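Protein argonaute 5 (PDB 4G0O) is a plant Argonaute whose MID domain probably recognises the 5' nucleotide of small RNAs and so sorts them for gene regulation. Local coordinates at residues M5-F19 / G43-C57. Numbering follows the deposited sequence.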
loop_
_atom_site.group_PDB
_atom_site.type_symbol
_atom_site.label_atom_id
_atom_site.label_comp_id
_atom_site.label_asym_id
_atom_site.label_seq_id
_atom_site.Cartn_x
_atom_site.Cartn_y
_atom_site.Cartn_z
ATOM N N MET A 5 -2.035 1.304 17.867
ATOM C CA MET A 5 -3.295 0.802 17.355
ATOM C C MET A 5 -4.118 0.287 18.544
ATOM O O MET A 5 -3.702 -0.630 19.239
ATOM C CB MET A 5 -3.044 -0.325 16.349
ATOM C CG MET A 5 -2.281 0.130 15.107
ATOM S SD MET A 5 -1.942 -1.194 13.943
ATOM C CE MET A 5 -0.941 -0.386 12.692
ATOM N N VAL A 6 -5.271 0.893 18.797
ATOM C CA VAL A 6 -6.167 0.379 19.827
ATOM C C VAL A 6 -6.647 -0.969 19.350
ATOM O O VAL A 6 -6.653 -1.953 20.089
ATOM C CB VAL A 6 -7.404 1.270 19.992
ATOM C CG1 VAL A 6 -8.299 0.722 21.089
ATOM C CG2 VAL A 6 -6.992 2.699 20.294
ATOM N N ASN A 7 -7.015 -1.004 18.076
ATOM C CA ASN A 7 -7.557 -2.196 17.459
ATOM C C ASN A 7 -6.974 -2.382 16.050
ATOM O O ASN A 7 -7.171 -1.544 15.171
ATOM C CB ASN A 7 -9.083 -2.081 17.452
ATOM C CG ASN A 7 -9.733 -2.964 16.431
ATOM O OD1 ASN A 7 -10.410 -2.476 15.512
ATOM N ND2 ASN A 7 -9.550 -4.280 16.579
ATOM N N GLY A 8 -6.229 -3.464 15.847
ATOM C CA GLY A 8 -5.524 -3.675 14.597
ATOM C C GLY A 8 -6.421 -4.366 13.591
ATOM O O GLY A 8 -6.902 -5.464 13.855
ATOM N N ALA A 9 -6.668 -3.729 12.448
ATOM C CA ALA A 9 -7.553 -4.334 11.444
ATOM C C ALA A 9 -6.986 -5.664 10.953
ATOM O O ALA A 9 -5.807 -5.951 11.147
ATOM C CB ALA A 9 -7.788 -3.381 10.267
ATOM N N LYS A 10 -7.822 -6.486 10.331
ATOM C CA LYS A 10 -7.319 -7.718 9.731
ATOM C C LYS A 10 -7.442 -7.680 8.209
ATOM O O LYS A 10 -8.537 -7.542 7.670
ATOM C CB LYS A 10 -8.016 -8.949 10.312
ATOM C CG LYS A 10 -7.577 -10.266 9.661
ATOM C CD LYS A 10 -8.464 -11.420 10.131
ATOM C CE LYS A 10 -8.076 -12.755 9.497
ATOM N NZ LYS A 10 -9.073 -13.818 9.862
ATOM N N VAL A 11 -6.309 -7.819 7.527
ATOM C CA VAL A 11 -6.267 -7.765 6.068
ATOM C C VAL A 11 -5.996 -9.144 5.473
ATOM O O VAL A 11 -4.957 -9.744 5.743
ATOM C CB VAL A 11 -5.170 -6.784 5.566
ATOM C CG1 VAL A 11 -5.190 -6.678 4.065
ATOM C CG2 VAL A 11 -5.376 -5.430 6.160
ATOM N N THR A 12 -6.929 -9.620 4.651
ATOM C CA THR A 12 -6.823 -10.914 3.969
ATOM C C THR A 12 -6.573 -10.768 2.456
ATOM O O THR A 12 -5.983 -11.645 1.819
ATOM C CB THR A 12 -8.116 -11.744 4.156
ATOM O OG1 THR A 12 -8.514 -11.714 5.535
ATOM C CG2 THR A 12 -7.892 -13.189 3.735
ATOM N N SER A 13 -7.040 -9.662 1.886
ATOM C CA SER A 13 -6.888 -9.411 0.460
ATOM C C SER A 13 -6.113 -8.112 0.205
ATOM O O SER A 13 -6.604 -7.021 0.469
ATOM C CB SER A 13 -8.272 -9.346 -0.196
ATOM O OG SER A 13 -8.176 -9.397 -1.607
ATOM N N TRP A 14 -4.891 -8.236 -0.290
ATOM C CA TRP A 14 -4.043 -7.071 -0.523
ATOM C C TRP A 14 -3.057 -7.401 -1.641
ATOM O O TRP A 14 -2.813 -8.569 -1.930
ATOM C CB TRP A 14 -3.286 -6.665 0.758
ATOM C CG TRP A 14 -2.226 -7.664 1.133
ATOM C CD1 TRP A 14 -2.376 -8.762 1.928
ATOM C CD2 TRP A 14 -0.857 -7.679 0.687
ATOM N NE1 TRP A 14 -1.185 -9.456 2.008
ATOM C CE2 TRP A 14 -0.244 -8.810 1.254
ATOM C CE3 TRP A 14 -0.100 -6.840 -0.134
ATOM C CZ2 TRP A 14 1.082 -9.124 1.020
ATOM C CZ3 TRP A 14 1.214 -7.155 -0.357
ATOM C CH2 TRP A 14 1.795 -8.284 0.218
ATOM N N THR A 15 -2.513 -6.376 -2.283
ATOM C CA THR A 15 -1.415 -6.570 -3.222
ATOM C C THR A 15 -0.713 -5.246 -3.465
ATOM O O THR A 15 -1.086 -4.222 -2.891
ATOM C CB THR A 15 -1.862 -7.210 -4.559
ATOM O OG1 THR A 15 -0.709 -7.567 -5.329
ATOM C CG2 THR A 15 -2.740 -6.259 -5.356
ATOM N N CYS A 16 0.302 -5.272 -4.316
ATOM C CA CYS A 16 1.150 -4.112 -4.513
ATOM C C CYS A 16 1.293 -3.793 -5.988
ATOM O O CYS A 16 1.462 -4.701 -6.812
ATOM C CB CYS A 16 2.521 -4.395 -3.935
ATOM S SG CYS A 16 3.731 -3.102 -4.211
ATOM N N VAL A 17 1.232 -2.504 -6.314
ATOM C CA VAL A 17 1.500 -2.045 -7.671
ATOM C C VAL A 17 2.585 -1.010 -7.641
ATOM O O VAL A 17 2.598 -0.131 -6.768
ATOM C CB VAL A 17 0.278 -1.377 -8.309
ATOM C CG1 VAL A 17 0.453 -1.254 -9.816
ATOM C CG2 VAL A 17 -0.918 -2.178 -8.023
ATOM N N SER A 18 3.481 -1.094 -8.615
ATOM C CA SER A 18 4.540 -0.115 -8.736
ATOM C C SER A 18 4.519 0.586 -10.085
ATOM O O SER A 18 4.571 -0.057 -11.135
ATOM C CB SER A 18 5.899 -0.778 -8.523
ATOM O OG SER A 18 6.924 0.121 -8.885
ATOM N N PHE A 19 4.450 1.909 -10.044
ATOM C CA PHE A 19 4.592 2.716 -11.241
ATOM C C PHE A 19 5.978 3.361 -11.299
ATOM O O PHE A 19 6.215 4.288 -12.068
ATOM C CB PHE A 19 3.503 3.782 -11.301
ATOM C CG PHE A 19 2.103 3.221 -11.218
ATOM C CD1 PHE A 19 1.334 3.394 -10.072
ATOM C CD2 PHE A 19 1.572 2.497 -12.271
ATOM C CE1 PHE A 19 0.052 2.880 -9.999
ATOM C CE2 PHE A 19 0.296 1.968 -12.197
ATOM C CZ PHE A 19 -0.469 2.163 -11.059
ATOM N N GLY A 43 -0.161 -4.493 15.828
ATOM C CA GLY A 43 -1.442 -5.054 16.226
ATOM C C GLY A 43 -2.340 -5.549 15.109
ATOM O O GLY A 43 -3.387 -6.146 15.377
ATOM N N MET A 44 -1.953 -5.309 13.861
ATOM C CA MET A 44 -2.758 -5.770 12.726
ATOM C C MET A 44 -2.515 -7.241 12.470
ATOM O O MET A 44 -1.560 -7.822 13.004
ATOM C CB MET A 44 -2.438 -4.988 11.454
ATOM C CG MET A 44 -2.811 -3.524 11.525
ATOM S SD MET A 44 -2.653 -2.744 9.916
ATOM C CE MET A 44 -4.191 -3.284 9.142
ATOM N N GLU A 45 -3.396 -7.836 11.673
ATOM C CA GLU A 45 -3.178 -9.178 11.152
ATOM C C GLU A 45 -3.221 -9.130 9.624
ATOM O O GLU A 45 -4.123 -8.538 9.041
ATOM C CB GLU A 45 -4.221 -10.156 11.686
ATOM C CG GLU A 45 -3.761 -11.599 11.587
ATOM C CD GLU A 45 -4.873 -12.606 11.817
ATOM O OE1 GLU A 45 -5.811 -12.312 12.603
ATOM O OE2 GLU A 45 -4.796 -13.695 11.190
ATOM N N PHE A 46 -2.223 -9.723 8.978
ATOM C CA PHE A 46 -2.129 -9.697 7.528
ATOM C C PHE A 46 -1.904 -11.096 7.010
ATOM O O PHE A 46 -1.059 -11.813 7.538
ATOM C CB PHE A 46 -0.917 -8.870 7.103
ATOM C CG PHE A 46 -1.249 -7.514 6.556
ATOM C CD1 PHE A 46 -1.376 -7.318 5.184
ATOM C CD2 PHE A 46 -1.390 -6.429 7.402
ATOM C CE1 PHE A 46 -1.656 -6.079 4.682
ATOM C CE2 PHE A 46 -1.682 -5.176 6.894
ATOM C CZ PHE A 46 -1.810 -5.002 5.536
ATOM N N LYS A 47 -2.639 -11.477 5.965
ATOM C CA LYS A 47 -2.290 -12.664 5.209
ATOM C C LYS A 47 -0.970 -12.375 4.515
ATOM O O LYS A 47 -0.835 -11.342 3.871
ATOM C CB LYS A 47 -3.365 -12.964 4.177
ATOM C CG LYS A 47 -3.297 -14.345 3.570
ATOM C CD LYS A 47 -4.575 -14.608 2.773
ATOM C CE LYS A 47 -4.547 -15.962 2.070
ATOM N NZ LYS A 47 -3.567 -15.971 0.958
ATOM N N PRO A 48 0.017 -13.271 4.662
ATOM C CA PRO A 48 1.352 -13.012 4.099
ATOM C C PRO A 48 1.433 -13.072 2.576
ATOM O O PRO A 48 2.366 -12.528 2.001
ATOM C CB PRO A 48 2.236 -14.102 4.727
ATOM C CG PRO A 48 1.304 -15.115 5.267
ATOM C CD PRO A 48 -0.005 -14.442 5.553
ATOM N N GLN A 49 0.461 -13.711 1.939
ATOM C CA GLN A 49 0.452 -13.835 0.492
ATOM C C GLN A 49 -0.513 -12.796 -0.074
ATOM O O GLN A 49 -1.623 -12.632 0.429
ATOM C CB GLN A 49 0.041 -15.255 0.069
ATOM C CG GLN A 49 0.943 -16.386 0.621
ATOM C CD GLN A 49 0.300 -17.206 1.750
ATOM O OE1 GLN A 49 0.079 -18.491 1.490
ATOM N NE2 GLN A 49 0.027 -16.697 2.839
ATOM N N PRO A 50 -0.086 -12.071 -1.118
ATOM C CA PRO A 50 -0.985 -11.093 -1.719
ATOM C C PRO A 50 -2.085 -11.839 -2.475
ATOM O O PRO A 50 -1.883 -12.997 -2.832
ATOM C CB PRO A 50 -0.064 -10.331 -2.681
ATOM C CG PRO A 50 0.905 -11.343 -3.117
ATOM C CD PRO A 50 1.147 -12.233 -1.906
ATOM N N ALA A 51 -3.228 -11.202 -2.704
ATOM C CA ALA A 51 -4.350 -11.886 -3.327
ATOM C C ALA A 51 -4.128 -12.127 -4.830
ATOM O O ALA A 51 -4.725 -13.027 -5.426
ATOM C CB ALA A 51 -5.619 -11.101 -3.090
ATOM N N ILE A 52 -3.287 -11.304 -5.444
ATOM C CA ILE A 52 -2.805 -11.540 -6.806
ATOM C C ILE A 52 -1.336 -11.128 -6.805
ATOM O O ILE A 52 -0.917 -10.368 -5.928
ATOM C CB ILE A 52 -3.592 -10.723 -7.870
ATOM C CG1 ILE A 52 -3.532 -9.229 -7.552
ATOM C CG2 ILE A 52 -5.039 -11.215 -7.991
ATOM C CD1 ILE A 52 -4.005 -8.339 -8.693
ATOM N N PRO A 53 -0.540 -11.638 -7.763
ATOM C CA PRO A 53 0.895 -11.324 -7.790
ATOM C C PRO A 53 1.156 -9.821 -7.896
ATOM O O PRO A 53 0.325 -9.113 -8.452
ATOM C CB PRO A 53 1.367 -12.010 -9.082
ATOM C CG PRO A 53 0.398 -13.117 -9.294
ATOM C CD PRO A 53 -0.918 -12.572 -8.842
ATOM N N PHE A 54 2.292 -9.346 -7.394
ATOM C CA PHE A 54 2.625 -7.932 -7.524
ATOM C C PHE A 54 2.729 -7.561 -8.996
ATOM O O PHE A 54 3.081 -8.394 -9.834
ATOM C CB PHE A 54 3.946 -7.595 -6.822
ATOM C CG PHE A 54 3.857 -7.583 -5.324
ATOM C CD1 PHE A 54 4.917 -7.107 -4.561
ATOM C CD2 PHE A 54 2.716 -8.051 -4.668
ATOM C CE1 PHE A 54 4.842 -7.095 -3.169
ATOM C CE2 PHE A 54 2.637 -8.041 -3.281
ATOM C CZ PHE A 54 3.705 -7.563 -2.534
ATOM N N ILE A 55 2.431 -6.305 -9.301
ATOM C CA ILE A 55 2.483 -5.818 -10.662
ATOM C C ILE A 55 3.438 -4.628 -10.745
ATOM O O ILE A 55 3.457 -3.759 -9.872
ATOM C CB ILE A 55 1.075 -5.415 -11.168
ATOM C CG1 ILE A 55 0.164 -5.036 -10.000
ATOM C CG2 ILE A 55 0.422 -6.555 -11.915
ATOM C CD1 ILE A 55 -0.620 -6.222 -9.352
ATOM N N SER A 56 4.253 -4.606 -11.789
ATOM C CA SER A 56 5.098 -3.459 -12.063
ATOM C C SER A 56 4.853 -3.045 -13.500
ATOM O O SER A 56 4.923 -3.874 -14.405
ATOM C CB SER A 56 6.570 -3.812 -11.864
ATOM O OG SER A 56 7.390 -2.683 -12.110
ATOM N N CYS A 57 4.545 -1.772 -13.721
ATOM C CA CYS A 57 4.223 -1.332 -15.071
ATOM C C CYS A 57 4.553 0.152 -15.233
ATOM O O CYS A 57 4.779 0.840 -14.231
ATOM C CB CYS A 57 2.756 -1.627 -15.374
ATOM S SG CYS A 57 1.618 -0.687 -14.364
HETATM O O HOH W 1 -4.107 -11.308 0.120
HETATM O O HOH W 2 9.439 -1.221 -9.718
#
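Trp14 lays its indole between Phe46 and Pro50, which cover opposite faces, in the parallel beta-alpha-beta unit of the MID domain: strand 7-18, helix 27-42, strand 45-46. Phe46 comes edge-on in a T-shaped stack, its plane turned 72° from the five-membered ring, while Pro50 CB sits 4.0 Å from the centroid of the six-membered ring in a CH-pi contact. A chi1 of 70° tucks Trp14 CG between its own backbone N and carbonyl carbon, and from there NE1 reaches Lys47 O at 2.7 Å, close to the indole plane. This bond ties the ring to the turn after strand 45-46. Water 1 bridges Thr12 O, Trp14 N and Gln49 O where segments 5-19 and 43-57 part.

Ahead of the turn, Val11 pairs in register with Phe46 and sets its CB over the centre of that ring; Glu45 O accepts from Val11 N, and Val11 O from Lys47 N. Beyond it, strand 55-56 rejoins the same edge of strand 7-18, whose other side hydrogen-bonds strand 78-82. Thr15 OG1 donates to Ile52 O at 2.9 Å, approaching from above the carbonyl plane. Phe54 meets the six-membered ring of Trp14 rim to rim, CZ lying 3.3 Å from Trp14 CZ3, and one of its faces receives Cys16: CB stands 3.4 Å from the ring centroid, only 2° off the normal.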